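Local coordinates for periplasmic binding protein (Roseiflexus sp. RS-1, PDB 5GJ3), which binds two haems in its periplasmic binding-protein fold, and probably delivers haem to a membrane transporter for import, at residues A130-L135 / A253-T258; A136-N141 / A260-A265; A100-I105 / R120-V125. All blocks are in the same frame, centred on the assembly; numbering follows the deposited sequence.

In the fold
Interactions 3 and 1 lie on helix 115-136, the long connection that leads from the lobe with the parallel sheet to the lobe with the mixed sheet, and interaction 2 on the loop that follows it. In chain order, interaction 3 comes first, pairing helix 100-111 with the earlier part of the long helix. Interactions 1, on its last turns, and 2 are both completed by helix 250-267, with their segments alternating along the chain. Their centres are about 10 Å apart, and they touch where Thr258 meets Ala136 and Ile139. The centre of interaction 3 is about 16 Å from that of interaction 1 and about 26 Å from that of interaction 2. The connecting helix is thus packed against one helix near each lobe.

Interaction 1: A130-L135 / A253-T258. With ZN (zinc ion), chain G.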
loop_
_atom_site.group_PDB
_atom_site.type_symbol
_atom_site.label_atom_id
_atom_site.label_comp_id
_atom_site.label_asym_id
_atom_site.label_seq_id
_atom_site.Cartn_x
_atom_site.Cartn_y
_atom_site.Cartn_z
ATOM N N ALA A 130 10.108 -13.796 0.015
ATOM C CA ALA A 130 10.463 -15.171 0.437
ATOM C C ALA A 130 11.026 -15.255 1.837
ATOM O O ALA A 130 10.618 -16.129 2.620
ATOM C CB ALA A 130 11.421 -15.855 -0.562
ATOM N N ALA A 131 12.005 -14.388 2.123
ATOM C CA ALA A 131 12.602 -14.321 3.437
ATOM C C ALA A 131 11.597 -13.964 4.528
ATOM O O ALA A 131 11.651 -14.558 5.580
ATOM C CB ALA A 131 13.817 -13.397 3.466
ATOM N N ALA A 132 10.663 -13.052 4.279
ATOM C CA ALA A 132 9.689 -12.701 5.300
ATOM C C ALA A 132 8.717 -13.895 5.568
ATOM O O ALA A 132 8.307 -14.147 6.712
ATOM C CB ALA A 132 8.916 -11.473 4.872
ATOM N N ARG A 133 8.366 -14.606 4.499
ATOM C CA ARG A 133 7.446 -15.754 4.585
ATOM C C ARG A 133 8.068 -16.925 5.352
ATOM O O ARG A 133 7.388 -17.614 6.145
ATOM C CB ARG A 133 6.990 -16.203 3.198
ATOM C CG ARG A 133 5.917 -15.298 2.595
ATOM C CD ARG A 133 5.438 -15.971 1.320
ATOM N NE ARG A 133 4.011 -15.959 1.212
ATOM C CZ ARG A 133 3.296 -16.928 0.661
ATOM N NH1 ARG A 133 3.890 -18.016 0.223
ATOM N NH2 ARG A 133 1.981 -16.819 0.574
ATOM N N ASP A 134 9.375 -17.110 5.138
ATOM C CA ASP A 134 10.150 -18.072 5.912
ATOM C C ASP A 134 10.144 -17.680 7.407
ATOM O O ASP A 134 10.016 -18.536 8.297
ATOM C CB ASP A 134 11.573 -18.087 5.346
ATOM C CG ASP A 134 12.523 -18.836 6.202
ATOM O OD1 ASP A 134 13.002 -18.261 7.209
ATOM O OD2 ASP A 134 12.808 -20.015 5.880
ATOM N N LEU A 135 10.316 -16.392 7.715
ATOM C CA LEU A 135 10.199 -16.003 9.145
ATOM C C LEU A 135 8.783 -16.229 9.691
ATOM O O LEU A 135 8.586 -16.605 10.890
ATOM C CB LEU A 135 10.614 -14.543 9.345
ATOM C CG LEU A 135 12.112 -14.278 9.188
ATOM C CD1 LEU A 135 12.281 -12.767 9.112
ATOM C CD2 LEU A 135 12.846 -14.874 10.401
ATOM N N ALA A 253 8.065 -4.670 4.297
ATOM C CA ALA A 253 6.870 -4.458 5.145
ATOM C C ALA A 253 6.389 -5.777 5.762
ATOM O O ALA A 253 6.018 -5.807 6.939
ATOM C CB ALA A 253 5.740 -3.748 4.368
ATOM N N LEU A 254 6.430 -6.869 4.985
ATOM C CA LEU A 254 6.118 -8.208 5.497
ATOM C C LEU A 254 7.002 -8.624 6.647
ATOM O O LEU A 254 6.514 -9.237 7.596
ATOM C CB LEU A 254 6.206 -9.290 4.421
ATOM C CG LEU A 254 5.014 -9.413 3.521
ATOM C CD1 LEU A 254 5.329 -10.501 2.463
ATOM C CD2 LEU A 254 3.731 -9.730 4.318
ATOM N N THR A 255 8.285 -8.257 6.582
ATOM C CA THR A 255 9.267 -8.627 7.611
ATOM C C THR A 255 8.881 -7.856 8.895
ATOM O O THR A 255 8.885 -8.422 9.979
ATOM C CB THR A 255 10.734 -8.240 7.170
ATOM O OG1 THR A 255 11.141 -9.021 6.027
ATOM C CG2 THR A 255 11.747 -8.380 8.281
ATOM N N ASP A 256 8.566 -6.565 8.763
ATOM C CA ASP A 256 8.187 -5.801 9.971
ATOM C C ASP A 256 6.919 -6.422 10.584
ATOM O O ASP A 256 6.862 -6.559 11.816
ATOM C CB ASP A 256 7.941 -4.315 9.671
ATOM C CG ASP A 256 9.200 -3.588 9.237
ATOM O OD1 ASP A 256 10.321 -4.121 9.436
ATOM O OD2 ASP A 256 9.083 -2.473 8.666
ATOM N N LEU A 257 5.906 -6.726 9.753
ATOM C CA LEU A 257 4.693 -7.324 10.298
ATOM C C LEU A 257 5.001 -8.648 10.980
ATOM O O LEU A 257 4.533 -8.881 12.109
ATOM C CB LEU A 257 3.615 -7.564 9.230
ATOM C CG LEU A 257 3.054 -6.314 8.603
ATOM C CD1 LEU A 257 2.193 -6.803 7.431
ATOM C CD2 LEU A 257 2.242 -5.616 9.704
ATOM N N THR A 258 5.754 -9.535 10.301
ATOM C CA THR A 258 5.907 -10.889 10.869
ATOM C C THR A 258 6.707 -10.896 12.163
ATOM O O THR A 258 6.443 -11.675 13.067
ATOM C CB THR A 258 6.483 -11.929 9.825
ATOM O OG1 THR A 258 6.131 -13.214 10.266
ATOM C CG2 THR A 258 8.034 -11.876 9.743
HETATM ZN ZN ZN G . 12.140 -3.397 8.869
HETATM O O HOH W 1 7.769 -14.494 12.458
HETATM O O HOH W 2 11.594 -1.363 8.971
HETATM O O HOH W 3 11.836 -4.404 7.135
#
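Ala132 meets Leu254 and Thr255 with a single methyl: its CB lies 3.5 Å from Leu254 CB and 3.5 Å from Thr255 OG1. The contact joins helix 115-136, the long interlobe helix characteristic of metal- and haem-type periplasmic binding proteins, to helix 250-267 near the C-terminus. The two short segments run almost parallel, at 13°, with axes 8.5 Å apart, a close approach consistent with the small side chain of Ala132 between them. One turn further on, Thr258 CG2 packs against the partner helix, 3.7 Å from Leu135 CB and 3.8 Å from Ala132 O. This methyl sits between its own backbone N and carbonyl carbon, the crowded position, which turns it to the partner helix and leaves OG1 anti to the backbone N (chi1 -158°), where water and Ala172 O meet it. No direct hydrogen bond crosses the pair; a water spans it instead, donating to Leu135 O at 2.8 Å and to Thr258 OG1 at 3.0 Å. Thr258 OG1 is also hydrogen-bonded to Ala172 O, so the hydroxyl is gripped by two partners. Thr255 OG1, for its part, is bonded back to Gly251 O in its own helix, which fixes the rotation of the side chain beside Ala132. Further out, Leu254 reaches across to Ile129 and Ala171, so helix 164-171 closes one flank. A zinc ion decorates helix 250-267 nearby. Its ligands include Asp256 and two waters, one of which also donates to Asp256 OD2, an oxygen that Tyr242 OH holds too; the metal itself is bound by Asp256 OD1 at 2.0 Å.

Interaction 2: A136-N141 / A260-A265; sequences ARRITN and AFYDAA
The guanidinium of Arg138 lies flat over one face of the Tyr262 ring, with the planes 17° apart and CZ 4.0 Å from the ring centroid, a stacked cation-pi pair. The overlap is offset toward the rim: NH2 comes down 3.6 Å from Tyr262 CG. Arg138 reaches this place by bending at chi3 (-61°), and the hydrogen bond from its NE to Leu135 O helps to set the plane of the group. Obliquely to the same ring comes Ile139, whose CG1 is 3.9 Å from Tyr262 CD1. The isoleucine then splits its branches along the helix, CD1 resting 3.9 Å from Phe261 CB and CG2 4.1 Å from Ala265 CB. The backbone O of Asn141 approaches Ala265 CB to 3.2 Å. A type I turn from Ala136 to Ile139, closed by Ile139 N to Ala136 O, brings Arg138 and Ile139 round to this helix. The contact thus lays the loop between helix 115-136 and strand 144-151 along helix 250-267. That helix is also packed on Pro143 through Phe261 and Ala264, and tied to Arg234 by a salt bridge from Asp263, just ahead of strand 235-238.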
loop_
_atom_site.group_PDB
_atom_site.type_symbol
_atom_site.label_atom_id
_atom_site.label_comp_id
_atom_site.label_asym_id
_atom_site.label_seq_id
_atom_site.Cartn_x
_atom_site.Cartn_y
_atom_site.Cartn_z
ATOM N N ALA A 136 7.787 -15.988 8.840
ATOM C CA ALA A 136 6.396 -16.157 9.253
ATOM C C ALA A 136 6.055 -17.637 9.581
ATOM O O ALA A 136 5.171 -17.899 10.381
ATOM C CB ALA A 136 5.419 -15.582 8.213
ATOM N N ARG A 137 6.727 -18.587 8.932
ATOM C CA ARG A 137 6.571 -20.024 9.224
ATOM C C ARG A 137 6.966 -20.431 10.651
ATOM O O ARG A 137 6.563 -21.467 11.109
ATOM C CB ARG A 137 7.342 -20.879 8.211
ATOM C CG ARG A 137 6.586 -21.048 6.938
ATOM C CD ARG A 137 7.353 -21.881 5.912
ATOM N NE ARG A 137 6.673 -21.690 4.633
ATOM C CZ ARG A 137 7.069 -20.863 3.663
ATOM N NH1 ARG A 137 8.195 -20.164 3.756
ATOM N NH2 ARG A 137 6.345 -20.766 2.571
ATOM N N ARG A 138 7.717 -19.619 11.377
ATOM C CA ARG A 138 7.967 -19.929 12.780
ATOM C C ARG A 138 6.722 -19.749 13.682
ATOM O O ARG A 138 6.756 -20.103 14.863
ATOM C CB ARG A 138 9.047 -19.010 13.311
ATOM C CG ARG A 138 10.324 -18.941 12.447
ATOM C CD ARG A 138 11.247 -17.912 13.057
ATOM N NE ARG A 138 10.616 -16.584 13.064
ATOM C CZ ARG A 138 11.028 -15.549 13.784
ATOM N NH1 ARG A 138 12.093 -15.623 14.557
ATOM N NH2 ARG A 138 10.389 -14.399 13.726
ATOM N N ILE A 139 5.665 -19.126 13.160
ATOM C CA ILE A 139 4.528 -18.789 14.010
ATOM C C ILE A 139 3.645 -20.031 14.047
ATOM O O ILE A 139 3.091 -20.446 13.043
ATOM C CB ILE A 139 3.765 -17.523 13.564
ATOM C CG1 ILE A 139 4.630 -16.263 13.772
ATOM C CG2 ILE A 139 2.470 -17.367 14.385
ATOM C CD1 ILE A 139 4.162 -15.053 12.969
ATOM N N THR A 140 3.541 -20.656 15.207
ATOM C CA THR A 140 2.671 -21.826 15.293
ATOM C C THR A 140 1.373 -21.458 16.019
ATOM O O THR A 140 0.390 -22.210 15.954
ATOM C CB THR A 140 3.366 -22.989 16.019
ATOM O OG1 THR A 140 3.733 -22.528 17.307
ATOM C CG2 THR A 140 4.612 -23.468 15.261
ATOM N N ASN A 141 1.367 -20.311 16.706
ATOM C CA ASN A 141 0.154 -19.837 17.352
ATOM C C ASN A 141 -0.270 -18.448 16.807
ATOM O O ASN A 141 0.053 -17.420 17.386
ATOM C CB ASN A 141 0.310 -19.854 18.870
ATOM C CG ASN A 141 -0.971 -19.493 19.579
ATOM O OD1 ASN A 141 -2.050 -19.986 19.233
ATOM N ND2 ASN A 141 -0.869 -18.605 20.570
ATOM N N ALA A 260 6.621 -8.417 14.384
ATOM C CA ALA A 260 5.605 -7.997 15.374
ATOM C C ALA A 260 4.589 -9.120 15.708
ATOM O O ALA A 260 4.246 -9.369 16.879
ATOM C CB ALA A 260 4.887 -6.768 14.874
ATOM N N PHE A 261 4.145 -9.837 14.684
ATOM C CA PHE A 261 3.159 -10.889 14.896
ATOM C C PHE A 261 3.773 -12.008 15.737
ATOM O O PHE A 261 3.089 -12.630 16.576
ATOM C CB PHE A 261 2.727 -11.444 13.542
ATOM C CG PHE A 261 1.824 -10.519 12.728
ATOM C CD1 PHE A 261 1.458 -9.236 13.179
ATOM C CD2 PHE A 261 1.379 -10.937 11.465
ATOM C CE1 PHE A 261 0.630 -8.417 12.395
ATOM C CE2 PHE A 261 0.565 -10.136 10.678
ATOM C CZ PHE A 261 0.192 -8.873 11.146
ATOM N N TYR A 262 5.063 -12.271 15.523
ATOM C CA TYR A 262 5.756 -13.353 16.246
ATOM C C TYR A 262 5.745 -13.012 17.732
ATOM O O TYR A 262 5.475 -13.870 18.570
ATOM C CB TYR A 262 7.206 -13.536 15.716
ATOM C CG TYR A 262 7.963 -14.671 16.380
ATOM C CD1 TYR A 262 7.913 -16.001 15.870
ATOM C CD2 TYR A 262 8.741 -14.431 17.511
ATOM C CE1 TYR A 262 8.620 -17.045 16.503
ATOM C CE2 TYR A 262 9.448 -15.462 18.150
ATOM C CZ TYR A 262 9.383 -16.755 17.640
ATOM O OH TYR A 262 10.102 -17.723 18.288
ATOM N N ASP A 263 6.038 -11.761 18.039
ATOM C CA ASP A 263 6.033 -11.283 19.413
ATOM C C ASP A 263 4.648 -11.392 20.072
ATOM O O ASP A 263 4.508 -11.832 21.218
ATOM C CB ASP A 263 6.510 -9.837 19.474
ATOM C CG ASP A 263 6.736 -9.400 20.920
ATOM O OD1 ASP A 263 7.784 -9.751 21.502
ATOM O OD2 ASP A 263 5.829 -8.795 21.499
ATOM N N ALA A 264 3.624 -10.998 19.319
ATOM C CA ALA A 264 2.238 -11.139 19.761
ATOM C C ALA A 264 1.848 -12.597 19.975
ATOM O O ALA A 264 1.122 -12.896 20.950
ATOM C CB ALA A 264 1.298 -10.452 18.792
ATOM N N ALA A 265 2.316 -13.502 19.098
ATOM C CA ALA A 265 2.028 -14.939 19.248
ATOM C C ALA A 265 2.567 -15.441 20.595
ATOM O O ALA A 265 1.957 -16.287 21.235
ATOM C CB ALA A 265 2.651 -15.766 18.120
#

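Interaction 3: A100-I105 / R120-V125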
loop_
_atom_site.group_PDB
_atom_site.type_symbol
_atom_site.label_atom_id
_atom_site.label_comp_id
_atom_site.label_asym_id
_atom_site.label_seq_id
_atom_site.Cartn_x
_atom_site.Cartn_y
_atom_site.Cartn_z
ATOM N N ALA A 100 1.584 -9.118 -7.433
ATOM C CA ALA A 100 1.499 -7.741 -7.962
ATOM C C ALA A 100 2.856 -6.964 -8.003
ATOM O O ALA A 100 3.130 -6.306 -9.015
ATOM C CB ALA A 100 0.420 -6.927 -7.229
ATOM N N PRO A 101 3.698 -7.036 -6.938
ATOM C CA PRO A 101 4.984 -6.289 -6.988
ATOM C C PRO A 101 5.784 -6.635 -8.274
ATOM O O PRO A 101 6.128 -5.749 -9.061
ATOM C CB PRO A 101 5.726 -6.760 -5.709
ATOM C CG PRO A 101 4.588 -7.034 -4.763
ATOM C CD PRO A 101 3.557 -7.757 -5.649
ATOM N N GLN A 102 6.012 -7.915 -8.497
ATOM C CA GLN A 102 6.769 -8.391 -9.679
ATOM C C GLN A 102 6.101 -7.980 -11.034
ATOM O O GLN A 102 6.755 -7.565 -11.999
ATOM C CB GLN A 102 6.963 -9.908 -9.520
ATOM C CG GLN A 102 7.111 -10.752 -10.768
ATOM C CD GLN A 102 5.820 -11.034 -11.557
ATOM O OE1 GLN A 102 5.791 -10.822 -12.776
ATOM N NE2 GLN A 102 4.765 -11.531 -10.879
ATOM N N GLN A 103 4.789 -8.138 -11.104
ATOM C CA GLN A 103 4.067 -7.757 -12.308
ATOM C C GLN A 103 4.191 -6.248 -12.596
ATOM O O GLN A 103 4.443 -5.852 -13.724
ATOM C CB GLN A 103 2.615 -8.157 -12.107
ATOM C CG GLN A 103 1.773 -8.296 -13.335
ATOM C CD GLN A 103 0.395 -8.750 -12.888
ATOM O OE1 GLN A 103 -0.595 -8.038 -13.055
ATOM N NE2 GLN A 103 0.352 -9.896 -12.193
ATOM N N LYS A 104 4.034 -5.403 -11.577
ATOM C CA LYS A 104 4.120 -3.953 -11.797
ATOM C C LYS A 104 5.544 -3.522 -12.151
ATOM O O LYS A 104 5.766 -2.584 -12.988
ATOM C CB LYS A 104 3.598 -3.179 -10.573
ATOM C CG LYS A 104 2.067 -3.299 -10.421
ATOM C CD LYS A 104 1.546 -2.489 -9.214
ATOM C CE LYS A 104 1.933 -3.038 -7.879
ATOM N NZ LYS A 104 1.273 -2.328 -6.695
ATOM N N ILE A 105 6.505 -4.202 -11.519
ATOM C CA ILE A 105 7.924 -3.905 -11.805
ATOM C C ILE A 105 8.261 -4.212 -13.260
ATOM O O ILE A 105 8.848 -3.354 -13.940
ATOM C CB ILE A 105 8.889 -4.621 -10.828
ATOM C CG1 ILE A 105 8.800 -3.970 -9.432
ATOM C CG2 ILE A 105 10.340 -4.581 -11.344
ATOM C CD1 ILE A 105 9.280 -4.915 -8.351
ATOM N N ARG A 120 16.206 -7.800 -12.418
ATOM C CA ARG A 120 17.015 -7.624 -11.229
ATOM C C ARG A 120 16.168 -7.080 -10.050
ATOM O O ARG A 120 16.199 -7.665 -8.994
ATOM C CB ARG A 120 18.207 -6.695 -11.553
ATOM C CG ARG A 120 19.357 -6.656 -10.557
ATOM C CD ARG A 120 20.103 -5.300 -10.597
ATOM N NE ARG A 120 20.655 -4.958 -11.923
ATOM C CZ ARG A 120 20.908 -3.717 -12.365
ATOM N NH1 ARG A 120 20.650 -2.656 -11.609
ATOM N NH2 ARG A 120 21.405 -3.528 -13.582
ATOM N N LEU A 121 15.426 -5.979 -10.208
ATOM C CA LEU A 121 14.517 -5.520 -9.133
ATOM C C LEU A 121 13.439 -6.555 -8.708
ATOM O O LEU A 121 13.219 -6.755 -7.499
ATOM C CB LEU A 121 13.881 -4.184 -9.499
ATOM C CG LEU A 121 13.139 -3.470 -8.376
ATOM C CD1 LEU A 121 14.033 -3.296 -7.133
ATOM C CD2 LEU A 121 12.579 -2.131 -8.856
ATOM N N ALA A 122 12.748 -7.190 -9.664
ATOM C CA ALA A 122 11.708 -8.180 -9.335
ATOM C C ALA A 122 12.298 -9.370 -8.544
ATOM O O ALA A 122 11.679 -9.821 -7.595
ATOM C CB ALA A 122 11.007 -8.715 -10.578
ATOM N N ALA A 123 13.465 -9.870 -8.971
ATOM C CA ALA A 123 14.164 -11.013 -8.318
ATOM C C ALA A 123 14.501 -10.661 -6.857
ATOM O O ALA A 123 14.345 -11.490 -5.984
ATOM C CB ALA A 123 15.432 -11.363 -9.091
ATOM N N GLN A 124 14.954 -9.431 -6.616
ATOM C CA GLN A 124 15.234 -8.963 -5.271
ATOM C C GLN A 124 13.976 -8.818 -4.408
ATOM O O GLN A 124 13.981 -9.188 -3.233
ATOM C CB GLN A 124 15.991 -7.637 -5.332
ATOM C CG GLN A 124 16.420 -7.062 -3.985
ATOM C CD GLN A 124 17.338 -7.975 -3.146
ATOM O OE1 GLN A 124 18.113 -8.807 -3.679
ATOM N NE2 GLN A 124 17.272 -7.809 -1.809
ATOM N N VAL A 125 12.914 -8.231 -4.972
ATOM C CA VAL A 125 11.668 -8.077 -4.249
ATOM C C VAL A 125 11.129 -9.457 -3.873
ATOM O O VAL A 125 10.778 -9.669 -2.712
ATOM C CB VAL A 125 10.651 -7.202 -5.014
ATOM C CG1 VAL A 125 9.321 -7.165 -4.287
ATOM C CG2 VAL A 125 11.212 -5.783 -5.165
#
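Ile105 wedges between Leu121, Ala122 and Val125, and its two branches do different work. CG2, anti to the backbone N, meets the backbone side of the partner helix, 3.9 Å from Ala122 N and 4.0 Å from Leu121 CB. CD1, at the end of the other branch, comes 3.8 Å from Val125 CG2 and brushes Leu121 CG at 4.1 Å. The side chain lies across Leu121 at about a right angle but meets Val125 obliquely. Val125 in turn divides its methyls between two partners: with chi1 at 175°, CG1 points away from its backbone N to reach Pro101 CB, 3.9 Å off, while CG2 is turned to Ile105. At the flank, Gln102 contributes only its base, CB to Ala122 CB at 4.3 Å, while its amide bends away and OE1 is hydrogen-bonded to Arg106. No hydrogen bond joins the two segments; the pair is held by apolar packing, largely buried. Replacing Ile105 with an alanine would probably open a gap beside Val125 CG2 and leave Leu121 without the methyls that press on it. The arrangement is an antiparallel helix pair (173°, axes 9.1 Å apart), formed as helix 100-111 turns back over a short connection into the long helix 115-136. On another side of helix 100-111, the buried Lys104 extends its NZ to Asp94 in a salt bridge and to Asp14 in a hydrogen bond, two residues that ligate a zinc ion. Leu121 also touches Ala21 and the following Leu22, and Lys104 touches Ile18, so both helices meet helix 13-21, which follows the parallel-sheet strand 8-10, while helix 100-111 itself comes soon after strand 89-92 at the edge of that sheet.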